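Local atomic coordinates of uncharacterized protein (Bacteroides eggerthii, PDB entry 4FTD), a protein that is of unknown function but folds as a six-bladed beta-propeller joined to an immunoglobulin-like domain, and may take part in carbohydrate metabolism. Residues S131-N136 with F432-Q437; Y137-S142 with D191-A196; H147-S152 with G200-S205; F159-L164 with P177-V182. All blocks are in the same frame, centred on the assembly; numbering follows the deposited sequence.

Interaction 1: S131-N136 with F432-Q437; sequences SDFATN and FASRTQ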
loop_
_atom_site.group_PDB
_atom_site.type_symbol
_atom_site.label_atom_id
_atom_site.label_comp_id
_atom_site.label_asym_id
_atom_site.label_seq_id
_atom_site.Cartn_x
_atom_site.Cartn_y
_atom_site.Cartn_z
ATOM N N SER A 131 -12.904 8.756 -18.009
ATOM C CA SER A 131 -12.994 9.819 -19.046
ATOM C C SER A 131 -12.635 11.209 -18.515
ATOM O O SER A 131 -11.929 11.959 -19.176
ATOM C CB SER A 131 -14.398 9.845 -19.715
ATOM O OG SER A 131 -15.353 10.112 -18.696
ATOM N N ASP A 132 -13.070 11.533 -17.304
ATOM C CA ASP A 132 -12.689 12.853 -16.686
ATOM C C ASP A 132 -11.215 13.040 -16.434
ATOM O O ASP A 132 -10.700 14.150 -16.499
ATOM C CB ASP A 132 -13.485 13.127 -15.435
ATOM C CG ASP A 132 -14.962 13.240 -15.725
ATOM O OD1 ASP A 132 -15.364 13.773 -16.778
ATOM O OD2 ASP A 132 -15.741 12.781 -14.884
ATOM N N PHE A 133 -10.527 11.926 -16.236
ATOM C CA PHE A 133 -9.078 11.914 -16.140
ATOM C C PHE A 133 -8.298 11.948 -17.444
ATOM O O PHE A 133 -7.092 11.834 -17.403
ATOM C CB PHE A 133 -8.587 10.719 -15.280
ATOM C CG PHE A 133 -8.672 10.980 -13.831
ATOM C CD1 PHE A 133 -7.797 11.859 -13.267
ATOM C CD2 PHE A 133 -9.606 10.339 -13.037
ATOM C CE1 PHE A 133 -7.849 12.151 -11.937
ATOM C CE2 PHE A 133 -9.680 10.615 -11.697
ATOM C CZ PHE A 133 -8.790 11.527 -11.143
ATOM N N ALA A 134 -8.960 12.095 -18.572
ATOM C CA ALA A 134 -8.279 12.216 -19.828
ATOM C C ALA A 134 -7.870 13.654 -20.079
ATOM O O ALA A 134 -7.175 13.881 -21.019
ATOM C CB ALA A 134 -9.137 11.700 -20.964
ATOM N N THR A 135 -8.270 14.624 -19.259
ATOM C CA THR A 135 -7.853 16.044 -19.458
ATOM C C THR A 135 -7.268 16.575 -18.205
ATOM O O THR A 135 -7.414 15.978 -17.166
ATOM C CB THR A 135 -9.003 16.976 -19.903
ATOM O OG1 THR A 135 -9.782 17.416 -18.785
ATOM C CG2 THR A 135 -9.909 16.283 -20.932
ATOM N N ASN A 136 -6.631 17.730 -18.280
ATOM C CA ASN A 136 -6.105 18.334 -17.068
ATOM C C ASN A 136 -7.161 19.115 -16.280
ATOM O O ASN A 136 -6.838 19.867 -15.386
ATOM C CB ASN A 136 -4.857 19.131 -17.366
ATOM C CG ASN A 136 -5.117 20.356 -18.169
ATOM O OD1 ASN A 136 -6.259 20.707 -18.473
ATOM N ND2 ASN A 136 -4.043 21.050 -18.501
ATOM N N PHE A 432 -4.812 2.098 -3.900
ATOM C CA PHE A 432 -5.320 2.990 -4.936
ATOM C C PHE A 432 -4.253 3.986 -5.290
ATOM O O PHE A 432 -3.558 4.506 -4.398
ATOM C CB PHE A 432 -6.522 3.717 -4.394
ATOM C CG PHE A 432 -7.034 4.880 -5.242
ATOM C CD1 PHE A 432 -6.580 6.184 -5.014
ATOM C CD2 PHE A 432 -8.102 4.677 -6.160
ATOM C CE1 PHE A 432 -7.099 7.258 -5.735
ATOM C CE2 PHE A 432 -8.644 5.744 -6.852
ATOM C CZ PHE A 432 -8.128 7.035 -6.644
ATOM N N ALA A 433 -4.163 4.280 -6.571
ATOM C CA ALA A 433 -3.375 5.392 -7.118
ATOM C C ALA A 433 -4.176 6.031 -8.262
ATOM O O ALA A 433 -4.940 5.353 -8.985
ATOM C CB ALA A 433 -2.007 4.943 -7.630
ATOM N N SER A 434 -4.016 7.338 -8.400
ATOM C CA SER A 434 -4.593 8.125 -9.479
ATOM C C SER A 434 -3.546 9.101 -9.960
ATOM O O SER A 434 -2.865 9.706 -9.148
ATOM C CB SER A 434 -5.773 8.965 -8.974
ATOM O OG SER A 434 -6.424 9.591 -10.099
ATOM N N ARG A 435 -3.499 9.335 -11.257
ATOM C CA ARG A 435 -2.565 10.258 -11.839
ATOM C C ARG A 435 -3.205 11.017 -12.987
ATOM O O ARG A 435 -3.865 10.432 -13.877
ATOM C CB ARG A 435 -1.314 9.525 -12.237
ATOM C CG ARG A 435 -0.200 10.435 -12.720
ATOM C CD ARG A 435 -0.155 10.509 -14.231
ATOM N NE ARG A 435 0.955 11.293 -14.723
ATOM C CZ ARG A 435 1.191 11.542 -16.005
ATOM N NH1 ARG A 435 0.367 11.088 -16.937
ATOM N NH2 ARG A 435 2.264 12.247 -16.360
ATOM N N THR A 436 -3.012 12.333 -12.972
ATOM C CA THR A 436 -3.604 13.246 -13.972
ATOM C C THR A 436 -3.253 12.884 -15.412
ATOM O O THR A 436 -2.077 12.730 -15.730
ATOM C CB THR A 436 -3.213 14.698 -13.698
ATOM O OG1 THR A 436 -3.598 15.012 -12.356
ATOM C CG2 THR A 436 -3.864 15.666 -14.704
ATOM N N GLN A 437 -4.282 12.719 -16.229
ATOM C CA GLN A 437 -4.168 12.327 -17.658
ATOM C C GLN A 437 -3.738 10.854 -17.874
ATOM O O GLN A 437 -3.391 10.467 -19.000
ATOM C CB GLN A 437 -3.321 13.326 -18.499
ATOM C CG GLN A 437 -3.958 14.706 -18.574
ATOM C CD GLN A 437 -3.100 15.756 -19.283
ATOM O OE1 GLN A 437 -2.779 16.816 -18.730
ATOM N NE2 GLN A 437 -2.697 15.448 -20.477
HETATM O O HOH W 1 -5.120 11.482 -21.361
HETATM O O HOH W 2 -6.775 13.944 -15.487
#
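Ser-434 sets its hydroxyl over one face of the Phe-133 ring, where the loop leading into the next blade of the six-bladed beta-propeller meets strand 426-435 of the closing blade. That blade is completed by strand 120-125, which joins the C-terminal strands as in the usual velcro closure. OG of Ser-434 approaches the ring most closely at CZ of Phe-133, 3.2 Å away, although this phenylalanine is poorly ordered and the exact spacing is uncertain. CB of Arg-435 points away from the loop, and its guanidinium bonds to Ala-358 O and other carbonyls; what it offers Phe-133 is its backbone O, lying obliquely to the ring. Thr-436 then brings CG2 to 4.2 Å from CA of Asn-136, while its OG1 bonds to Leu-411 O. Gln-437 packs CG, anti to the carbonyl carbon (chi1 -64°), 3.8 Å from C of Thr-135, and the extended chain carries OE1 to 3.4 Å from CB of Asn-136. Asn-409 joins both amides, giving ND2 to Gln-437 OE1 and OD1 to Asn-136 ND2. With an alanine at Gln-437, Asn-409 ND2 would probably lose its acceptor and the Thr-135 backbone its cover. Water 1 donates to Ala-134 O and Gln-437 O. The backbones meet more directly where CA of Gln-437 makes a CH···O contact of 3.0 Å with Phe-133 O.

Interaction 2: Y137-S142 with D191-A196; sequences YTRCAS and DYNMGA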
loop_
_atom_site.group_PDB
_atom_site.type_symbol
_atom_site.label_atom_id
_atom_site.label_comp_id
_atom_site.label_asym_id
_atom_site.label_seq_id
_atom_site.Cartn_x
_atom_site.Cartn_y
_atom_site.Cartn_z
ATOM N N TYR A 137 -8.432 18.970 -16.642
ATOM C CA TYR A 137 -9.523 19.548 -15.820
ATOM C C TYR A 137 -9.858 18.709 -14.590
ATOM O O TYR A 137 -10.623 19.129 -13.762
ATOM C CB TYR A 137 -10.768 19.854 -16.682
ATOM C CG TYR A 137 -10.562 21.150 -17.415
ATOM C CD1 TYR A 137 -9.699 21.204 -18.498
ATOM C CD2 TYR A 137 -11.155 22.327 -16.989
ATOM C CE1 TYR A 137 -9.469 22.394 -19.176
ATOM C CE2 TYR A 137 -10.924 23.534 -17.650
ATOM C CZ TYR A 137 -10.061 23.561 -18.733
ATOM O OH TYR A 137 -9.828 24.726 -19.445
ATOM N N THR A 138 -9.265 17.531 -14.468
ATOM C CA THR A 138 -9.379 16.722 -13.244
ATOM C C THR A 138 -7.962 16.368 -12.838
ATOM O O THR A 138 -7.252 15.716 -13.588
ATOM C CB THR A 138 -10.142 15.385 -13.491
ATOM O OG1 THR A 138 -11.468 15.642 -13.926
ATOM C CG2 THR A 138 -10.166 14.528 -12.211
ATOM N N ARG A 139 -7.557 16.812 -11.660
ATOM C CA ARG A 139 -6.170 16.634 -11.156
ATOM C C ARG A 139 -6.090 15.871 -9.857
ATOM O O ARG A 139 -5.017 15.676 -9.282
ATOM C CB ARG A 139 -5.522 18.000 -10.992
ATOM C CG ARG A 139 -5.460 18.739 -12.297
ATOM C CD ARG A 139 -4.693 20.045 -12.202
ATOM N NE ARG A 139 -4.801 20.713 -13.515
ATOM C CZ ARG A 139 -4.129 21.811 -13.851
ATOM N NH1 ARG A 139 -3.286 22.356 -13.015
ATOM N NH2 ARG A 139 -4.309 22.376 -15.026
ATOM N N CYS A 140 -7.227 15.363 -9.401
ATOM C CA CYS A 140 -7.272 14.673 -8.145
ATOM C C CYS A 140 -8.410 13.679 -8.043
ATOM O O CYS A 140 -9.527 13.975 -8.428
ATOM C CB CYS A 140 -7.470 15.678 -7.040
ATOM S SG CYS A 140 -7.257 15.101 -5.325
ATOM N N ALA A 141 -8.097 12.541 -7.449
ATOM C CA ALA A 141 -9.040 11.509 -7.072
ATOM C C ALA A 141 -8.584 10.924 -5.737
ATOM O O ALA A 141 -7.405 10.969 -5.396
ATOM C CB ALA A 141 -9.150 10.418 -8.191
ATOM N N SER A 142 -9.528 10.424 -4.949
ATOM C CA SER A 142 -9.260 9.848 -3.658
ATOM C C SER A 142 -10.190 8.615 -3.463
ATOM O O SER A 142 -11.151 8.454 -4.185
ATOM C CB SER A 142 -9.473 10.906 -2.566
ATOM O OG SER A 142 -9.219 10.404 -1.252
ATOM N N ASP A 191 -12.474 26.855 -8.850
ATOM C CA ASP A 191 -13.425 26.675 -7.740
ATOM C C ASP A 191 -13.026 25.499 -6.826
ATOM O O ASP A 191 -13.361 25.461 -5.679
ATOM C CB ASP A 191 -14.789 26.372 -8.296
ATOM C CG ASP A 191 -15.442 27.574 -9.009
ATOM O OD1 ASP A 191 -15.099 28.731 -8.738
ATOM O OD2 ASP A 191 -16.323 27.293 -9.835
ATOM N N TYR A 192 -12.467 24.460 -7.432
ATOM C CA TYR A 192 -11.944 23.290 -6.744
ATOM C C TYR A 192 -10.836 22.677 -7.624
ATOM O O TYR A 192 -10.795 22.864 -8.842
ATOM C CB TYR A 192 -13.004 22.287 -6.354
ATOM C CG TYR A 192 -14.172 22.279 -7.307
ATOM C CD1 TYR A 192 -14.070 21.630 -8.527
ATOM C CD2 TYR A 192 -15.342 22.946 -6.998
ATOM C CE1 TYR A 192 -15.100 21.685 -9.444
ATOM C CE2 TYR A 192 -16.416 22.983 -7.916
ATOM C CZ TYR A 192 -16.263 22.353 -9.120
ATOM O OH TYR A 192 -17.222 22.340 -10.048
ATOM N N ASN A 193 -9.964 21.945 -6.961
ATOM C CA ASN A 193 -8.790 21.362 -7.569
ATOM C C ASN A 193 -8.353 20.123 -6.841
ATOM O O ASN A 193 -8.426 19.046 -7.404
ATOM C CB ASN A 193 -7.681 22.388 -7.651
ATOM C CG ASN A 193 -6.533 21.956 -8.580
ATOM O OD1 ASN A 193 -6.799 21.489 -9.682
ATOM N ND2 ASN A 193 -5.266 22.137 -8.157
HETATM N N MSE A 194 -7.950 20.225 -5.565
HETATM C CA MSE A 194 -7.588 19.007 -4.780
HETATM C C MSE A 194 -8.764 18.637 -3.886
HETATM O O MSE A 194 -9.652 19.418 -3.681
HETATM C CB MSE A 194 -6.374 19.283 -3.893
HETATM C CG MSE A 194 -5.144 19.607 -4.669
HETATM SE SE MSE A 194 -4.513 17.995 -5.697
HETATM C CE MSE A 194 -4.784 18.533 -7.585
ATOM N N GLY A 195 -8.739 17.429 -3.343
ATOM C CA GLY A 195 -9.715 17.052 -2.325
ATOM C C GLY A 195 -9.343 15.690 -1.766
ATOM O O GLY A 195 -8.349 15.103 -2.191
ATOM N N ALA A 196 -10.202 15.149 -0.932
ATOM C CA ALA A 196 -9.927 13.886 -0.277
ATOM C C ALA A 196 -11.233 13.354 0.318
ATOM O O ALA A 196 -12.123 14.114 0.731
ATOM C CB ALA A 196 -8.865 14.091 0.824
HETATM O O HOH W 3 -8.381 20.569 -11.715
HETATM O O HOH W 4 -9.082 18.533 -10.002
HETATM O O HOH W 5 -2.773 21.775 -9.916
#
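Arg-139 lies across Asn-193, with guanidinium and amide planes 69° apart, where the first strands of two successive propeller blades run side by side. CB of Arg-139 meets the methyl CE of selenomethionine Met-194 at 3.5 Å. Further out, CG and CD pass Asn-193 OD1, which comes to 3.6 Å from CD. The chain stays extended from CG to NE; NE bonds to Asn-136 O, and at the tip NH1 donates to water 5, which lies in the guanidinium plane and also accepts from Asn-193 ND2. That ND2 has a second partner in Gly-246 O. Water 4 links the backbones: it accepts from Arg-139 N and lies 2.7 Å from Asn-193 O. Cys-140 provides the direct polar contact: with SG anti to the backbone N (chi1 -169°), its sulfur takes a weak hydrogen bond of 3.4 Å from Gly-195 N. Met-194 starts away from strand 138-142 but bends back through chi2 and chi3, placing CE 3.3 Å from Arg-139 O. Asn-193 and Met-194 form a classic beta bulge opposite Ser-205. At the far end Ser-142 OG rests 3.7 Å from CA of Ala-196 and bonds to Asp-415 OD2 and Leu-197 N. The two strands are nearly parallel, 13° apart with axes 5.9 Å from each other, yet water and side chains rather than a ladder join them. Strand 147-152 flanks the first within its own blade, strand 201-207 flanks the second, and Ala-141 packs against strand 426-435 of the closing blade.

Interaction 3: H147-S152 with G200-S205; sequences HVLVVS and GHVYLS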
loop_
_atom_site.group_PDB
_atom_site.type_symbol
_atom_site.label_atom_id
_atom_site.label_comp_id
_atom_site.label_asym_id
_atom_site.label_seq_id
_atom_site.Cartn_x
_atom_site.Cartn_y
_atom_site.Cartn_z
ATOM N N HIS A 147 -16.067 4.540 -1.739
ATOM C CA HIS A 147 -16.153 5.341 -2.949
ATOM C C HIS A 147 -14.786 5.738 -3.491
ATOM O O HIS A 147 -13.817 5.773 -2.770
ATOM C CB HIS A 147 -16.876 6.668 -2.685
ATOM C CG HIS A 147 -18.285 6.516 -2.216
ATOM N ND1 HIS A 147 -18.633 6.602 -0.886
ATOM C CD2 HIS A 147 -19.428 6.289 -2.897
ATOM C CE1 HIS A 147 -19.941 6.456 -0.777
ATOM N NE2 HIS A 147 -20.444 6.260 -1.980
ATOM N N VAL A 148 -14.799 6.140 -4.745
ATOM C CA VAL A 148 -13.741 6.934 -5.380
ATOM C C VAL A 148 -14.339 8.353 -5.584
ATOM O O VAL A 148 -15.431 8.497 -6.097
ATOM C CB VAL A 148 -13.303 6.351 -6.710
ATOM C CG1 VAL A 148 -12.393 7.324 -7.509
ATOM C CG2 VAL A 148 -12.621 5.006 -6.448
ATOM N N LEU A 149 -13.632 9.369 -5.124
ATOM C CA LEU A 149 -13.952 10.780 -5.349
ATOM C C LEU A 149 -13.139 11.237 -6.558
ATOM O O LEU A 149 -11.934 10.993 -6.602
ATOM C CB LEU A 149 -13.577 11.612 -4.118
ATOM C CG LEU A 149 -13.471 13.153 -4.256
ATOM C CD1 LEU A 149 -14.868 13.724 -4.555
ATOM C CD2 LEU A 149 -12.803 13.786 -3.016
ATOM N N VAL A 150 -13.809 11.856 -7.542
ATOM C CA VAL A 150 -13.184 12.403 -8.726
ATOM C C VAL A 150 -13.427 13.907 -8.697
ATOM O O VAL A 150 -14.578 14.334 -8.653
ATOM C CB VAL A 150 -13.756 11.810 -10.007
ATOM C CG1 VAL A 150 -13.024 12.446 -11.178
ATOM C CG2 VAL A 150 -13.613 10.286 -9.957
ATOM N N VAL A 151 -12.344 14.712 -8.609
ATOM C CA VAL A 151 -12.502 16.164 -8.422
ATOM C C VAL A 151 -12.446 16.762 -9.826
ATOM O O VAL A 151 -11.483 17.386 -10.232
ATOM C CB VAL A 151 -11.459 16.787 -7.466
ATOM C CG1 VAL A 151 -11.781 18.272 -7.242
ATOM C CG2 VAL A 151 -11.414 15.997 -6.170
ATOM N N SER A 152 -13.518 16.539 -10.570
ATOM C CA SER A 152 -13.586 17.014 -11.930
ATOM C C SER A 152 -14.148 18.441 -12.026
ATOM O O SER A 152 -15.118 18.772 -11.392
ATOM C CB SER A 152 -14.452 16.078 -12.788
ATOM O OG SER A 152 -15.710 15.879 -12.193
ATOM N N GLY A 200 -15.227 9.071 5.913
ATOM C CA GLY A 200 -16.545 9.134 5.296
ATOM C C GLY A 200 -17.011 10.532 4.851
ATOM O O GLY A 200 -18.144 10.673 4.419
ATOM N N HIS A 201 -16.160 11.550 4.997
ATOM C CA HIS A 201 -16.477 12.912 4.594
ATOM C C HIS A 201 -15.706 13.281 3.341
ATOM O O HIS A 201 -14.648 12.730 3.079
ATOM C CB HIS A 201 -16.044 13.888 5.696
ATOM C CG HIS A 201 -16.481 13.471 7.059
ATOM N ND1 HIS A 201 -17.796 13.179 7.362
ATOM C CD2 HIS A 201 -15.779 13.256 8.189
ATOM C CE1 HIS A 201 -17.880 12.805 8.625
ATOM N NE2 HIS A 201 -16.673 12.865 9.157
ATOM N N VAL A 202 -16.214 14.265 2.610
ATOM C CA VAL A 202 -15.512 14.821 1.476
ATOM C C VAL A 202 -14.968 16.210 1.835
ATOM O O VAL A 202 -15.651 17.034 2.471
ATOM C CB VAL A 202 -16.411 14.922 0.246
ATOM C CG1 VAL A 202 -15.625 15.521 -0.920
ATOM C CG2 VAL A 202 -16.974 13.543 -0.069
ATOM N N TYR A 203 -13.716 16.427 1.451
ATOM C CA TYR A 203 -13.085 17.721 1.517
ATOM C C TYR A 203 -12.667 18.132 0.124
ATOM O O TYR A 203 -12.085 17.320 -0.579
ATOM C CB TYR A 203 -11.811 17.639 2.329
ATOM C CG TYR A 203 -12.020 17.367 3.805
ATOM C CD1 TYR A 203 -12.238 16.054 4.273
ATOM C CD2 TYR A 203 -12.035 18.391 4.711
ATOM C CE1 TYR A 203 -12.464 15.813 5.639
ATOM C CE2 TYR A 203 -12.218 18.149 6.052
ATOM C CZ TYR A 203 -12.423 16.858 6.507
ATOM O OH TYR A 203 -12.687 16.615 7.834
ATOM N N LEU A 204 -12.914 19.385 -0.251
ATOM C CA LEU A 204 -12.352 19.955 -1.463
ATOM C C LEU A 204 -11.701 21.295 -1.141
ATOM O O LEU A 204 -12.141 22.001 -0.267
ATOM C CB LEU A 204 -13.415 20.163 -2.541
ATOM C CG LEU A 204 -14.213 19.002 -3.163
ATOM C CD1 LEU A 204 -15.087 19.534 -4.268
ATOM C CD2 LEU A 204 -13.306 17.912 -3.687
ATOM N N SER A 205 -10.698 21.683 -1.942
ATOM C CA SER A 205 -10.077 22.970 -1.811
ATOM C C SER A 205 -9.990 23.664 -3.174
ATOM O O SER A 205 -9.777 22.991 -4.194
ATOM C CB SER A 205 -8.705 22.840 -1.177
ATOM O OG SER A 205 -7.887 21.821 -1.797
#
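Leu-149 meets Tyr-203 at the backbone and not at the ring: CD2 of Leu-149 lies 4.4 Å from Tyr-203 O, while the flat group is directed to the other side of its sheet. There the Tyr-203 ring packs edge-to-face with that of Tyr-219, and its OH bonds to His-279 O. The neighbouring His-201 ring lies on that side too, meeting Tyr-219 and His-279. The side turned to strand 147-152 is instead purely aliphatic. These are the second strands of two adjacent propeller blades, running in the same direction at 21° with axes 9.7 Å apart, so that the sheets face each other through branched side chains. Leu-149 and Val-202 reach tip to tip, CD2 of the first 3.9 Å from CG1 of the second; the leucine's CG, opposite its backbone N (chi1 164°), sends both methyls to this valine. Val-151, centre of an inverse gamma turn, slides past Leu-204, whose CD2 nears both valine methyls and lies 3.7 Å from CG2 of Val-151. The same CD2 also lies 4.2 Å from CD2 of Leu-149, linking the two pairs. Leu-197, Leu-180 and Pro-162 extend the apolar layer. The contact is thus apolar: the side chains meet through methyl groups, the one polar atom near them is the backbone O of Tyr-203, and such packing probably helps to hold the two sheets together without the directionality of polar bonds.

Interaction 4: F159-L164 with P177-V182; sequences FHTPHL and PIMLDV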
loop_
_atom_site.group_PDB
_atom_site.type_symbol
_atom_site.label_atom_id
_atom_site.label_comp_id
_atom_site.label_asym_id
_atom_site.label_seq_id
_atom_site.Cartn_x
_atom_site.Cartn_y
_atom_site.Cartn_z
ATOM N N PHE A 159 -18.885 17.830 -18.996
ATOM C CA PHE A 159 -19.294 18.863 -18.038
ATOM C C PHE A 159 -19.680 18.256 -16.685
ATOM O O PHE A 159 -20.727 18.604 -16.092
ATOM C CB PHE A 159 -20.383 19.771 -18.650
ATOM C CG PHE A 159 -19.897 20.534 -19.857
ATOM C CD1 PHE A 159 -19.143 21.688 -19.693
ATOM C CD2 PHE A 159 -20.100 20.045 -21.148
ATOM C CE1 PHE A 159 -18.647 22.382 -20.790
ATOM C CE2 PHE A 159 -19.658 20.759 -22.249
ATOM C CZ PHE A 159 -18.931 21.922 -22.080
ATOM N N HIS A 160 -18.778 17.416 -16.171
ATOM C CA HIS A 160 -18.934 16.794 -14.824
ATOM C C HIS A 160 -18.345 17.694 -13.743
ATOM O O HIS A 160 -17.235 18.185 -13.886
ATOM C CB HIS A 160 -18.219 15.418 -14.720
ATOM C CG HIS A 160 -18.882 14.316 -15.496
ATOM N ND1 HIS A 160 -18.253 13.119 -15.790
ATOM C CD2 HIS A 160 -20.122 14.235 -16.040
ATOM C CE1 HIS A 160 -19.077 12.354 -16.486
ATOM N NE2 HIS A 160 -20.213 13.010 -16.660
ATOM N N THR A 161 -19.133 17.926 -12.707
ATOM C CA THR A 161 -18.653 18.566 -11.452
ATOM C C THR A 161 -18.192 17.416 -10.518
ATOM O O THR A 161 -18.319 16.234 -10.839
ATOM C CB THR A 161 -19.754 19.468 -10.886
ATOM O OG1 THR A 161 -20.921 18.685 -10.730
ATOM C CG2 THR A 161 -20.081 20.694 -11.830
ATOM N N PRO A 162 -17.572 17.748 -9.366
ATOM C CA PRO A 162 -16.997 16.698 -8.517
ATOM C C PRO A 162 -18.009 15.644 -8.064
ATOM O O PRO A 162 -19.169 15.967 -7.750
ATOM C CB PRO A 162 -16.424 17.491 -7.332
ATOM C CG PRO A 162 -16.095 18.842 -7.947
ATOM C CD PRO A 162 -17.231 19.091 -8.917
ATOM N N HIS A 163 -17.581 14.389 -8.094
ATOM C CA HIS A 163 -18.474 13.314 -7.881
ATOM C C HIS A 163 -17.817 12.099 -7.261
ATOM O O HIS A 163 -16.622 11.987 -7.228
ATOM C CB HIS A 163 -19.148 12.921 -9.205
ATOM C CG HIS A 163 -18.190 12.544 -10.293
ATOM N ND1 HIS A 163 -17.491 13.497 -11.014
ATOM C CD2 HIS A 163 -17.852 11.326 -10.823
ATOM C CE1 HIS A 163 -16.778 12.873 -11.956
ATOM N NE2 HIS A 163 -16.950 11.557 -11.842
ATOM N N LEU A 164 -18.669 11.244 -6.722
ATOM C CA LEU A 164 -18.297 9.952 -6.168
ATOM C C LEU A 164 -18.729 8.830 -7.116
ATOM O O LEU A 164 -19.681 8.970 -7.880
ATOM C CB LEU A 164 -18.939 9.765 -4.795
ATOM C CG LEU A 164 -18.637 10.802 -3.720
ATOM C CD1 LEU A 164 -19.493 10.534 -2.485
ATOM C CD2 LEU A 164 -17.178 10.820 -3.363
ATOM N N PRO A 177 -21.880 8.089 -11.671
ATOM C CA PRO A 177 -21.505 9.255 -10.884
ATOM C C PRO A 177 -22.554 9.731 -9.922
ATOM O O PRO A 177 -23.718 9.861 -10.262
ATOM C CB PRO A 177 -21.213 10.329 -11.945
ATOM C CG PRO A 177 -20.797 9.537 -13.153
ATOM C CD PRO A 177 -21.685 8.339 -13.121
ATOM N N ILE A 178 -22.140 9.964 -8.690
ATOM C CA ILE A 178 -23.000 10.517 -7.679
ATOM C C ILE A 178 -22.438 11.932 -7.558
ATOM O O ILE A 178 -21.361 12.125 -6.969
ATOM C CB ILE A 178 -22.871 9.725 -6.365
ATOM C CG1 ILE A 178 -23.268 8.238 -6.547
ATOM C CG2 ILE A 178 -23.712 10.370 -5.273
ATOM C CD1 ILE A 178 -22.530 7.312 -5.572
HETATM N N MSE A 179 -23.108 12.921 -8.129
HETATM C CA MSE A 179 -22.620 14.315 -8.024
HETATM C C MSE A 179 -22.839 14.954 -6.629
HETATM O O MSE A 179 -23.909 14.882 -6.051
HETATM C CB MSE A 179 -23.254 15.230 -9.097
HETATM C CG MSE A 179 -22.275 15.479 -10.335
HETATM SE SE MSE A 179 -22.336 13.822 -11.328
HETATM C CE MSE A 179 -20.906 14.149 -12.704
ATOM N N LEU A 180 -21.794 15.569 -6.099
ATOM C CA LEU A 180 -21.908 16.351 -4.915
ATOM C C LEU A 180 -22.712 17.602 -5.154
ATOM O O LEU A 180 -22.648 18.198 -6.232
ATOM C CB LEU A 180 -20.498 16.736 -4.466
ATOM C CG LEU A 180 -19.607 15.589 -3.956
ATOM C CD1 LEU A 180 -18.175 16.112 -3.740
ATOM C CD2 LEU A 180 -20.137 14.949 -2.653
ATOM N N ASP A 181 -23.418 18.054 -4.120
ATOM C CA ASP A 181 -24.063 19.366 -4.138
ATOM C C ASP A 181 -22.972 20.410 -4.101
ATOM O O ASP A 181 -22.228 20.470 -3.127
ATOM C CB ASP A 181 -25.011 19.484 -2.942
ATOM C CG ASP A 181 -25.767 20.792 -2.901
ATOM O OD1 ASP A 181 -25.452 21.744 -3.649
ATOM O OD2 ASP A 181 -26.697 20.861 -2.084
ATOM N N VAL A 182 -22.830 21.196 -5.185
ATOM C CA VAL A 182 -21.790 22.246 -5.273
ATOM C C VAL A 182 -22.431 23.656 -5.278
ATOM O O VAL A 182 -21.819 24.623 -5.692
ATOM C CB VAL A 182 -20.780 22.006 -6.434
ATOM C CG1 VAL A 182 -19.872 20.822 -6.137
ATOM C CG2 VAL A 182 -21.504 21.818 -7.770
HETATM O O HOH W 6 -20.745 18.086 -8.193
#
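Met-179, a selenomethionine, runs beside His-163 in the same direction and lays its methyl over the imidazole, in the antiparallel pairing that adds the outermost strand 178-179 to its propeller blade. CE sits 4.2 Å from the centroid of the His-163 ring, 27° off its normal, a CH-pi contact. His-160 crosses the Met-179 chain at about a right angle, its CD2 3.4 Å from the same CE. Pro-177 puts CB near CD2 of His-163. The imidazole, its CG set between backbone N and carbonyl carbon (chi1 57°), is held at two ends: ND1 donates in the ring plane to Thr-161 O at 2.9 Å, and NE2 bonds to Tyr-130 OH. A phenylalanine in place of His-163 would probably leave both these oxygens without their ring partner. On the other sheet face Leu-164 and Ile-178 pack CB to CB; Leu-164 N donates to Ile-178 O at 2.8 Å, and Ile-178 N to Leu-164 O. Pro-162 leans its CB on CD1 of Leu-180 and its CD on CG1 of Val-182, and Leu-180 N bonds to Pro-162 O. Water 6 accepts from Thr-161 OG1 at 2.6 Å and donates to Pro-162 O and Leu-180 O.

How the interactions relate
Interactions 2 and 3 join two successive blades, interaction 4 lies within the first of them, and interaction 1 packs the loop that leads into that blade against the closing blade. Interactions 2 and 3 are one strand apart, with centres about 7 Å from each other; strands 138-143 and 147-152 are bonded between them, Ser-142 O lying 2.8 Å from Leu-149 N. Interaction 4, about 9 Å from the centre of interaction 3, extends that sheet outward through Val-150 and His-163. Its Pro-162 also packs on Tyr-192 of the next blade. Phe-133 of interaction 1 touches both Thr-138 and Val-150, while Asp-132 OD2 reaches His-160 ND1 at 2.7 Å, a probable hydrogen bond to interaction 4.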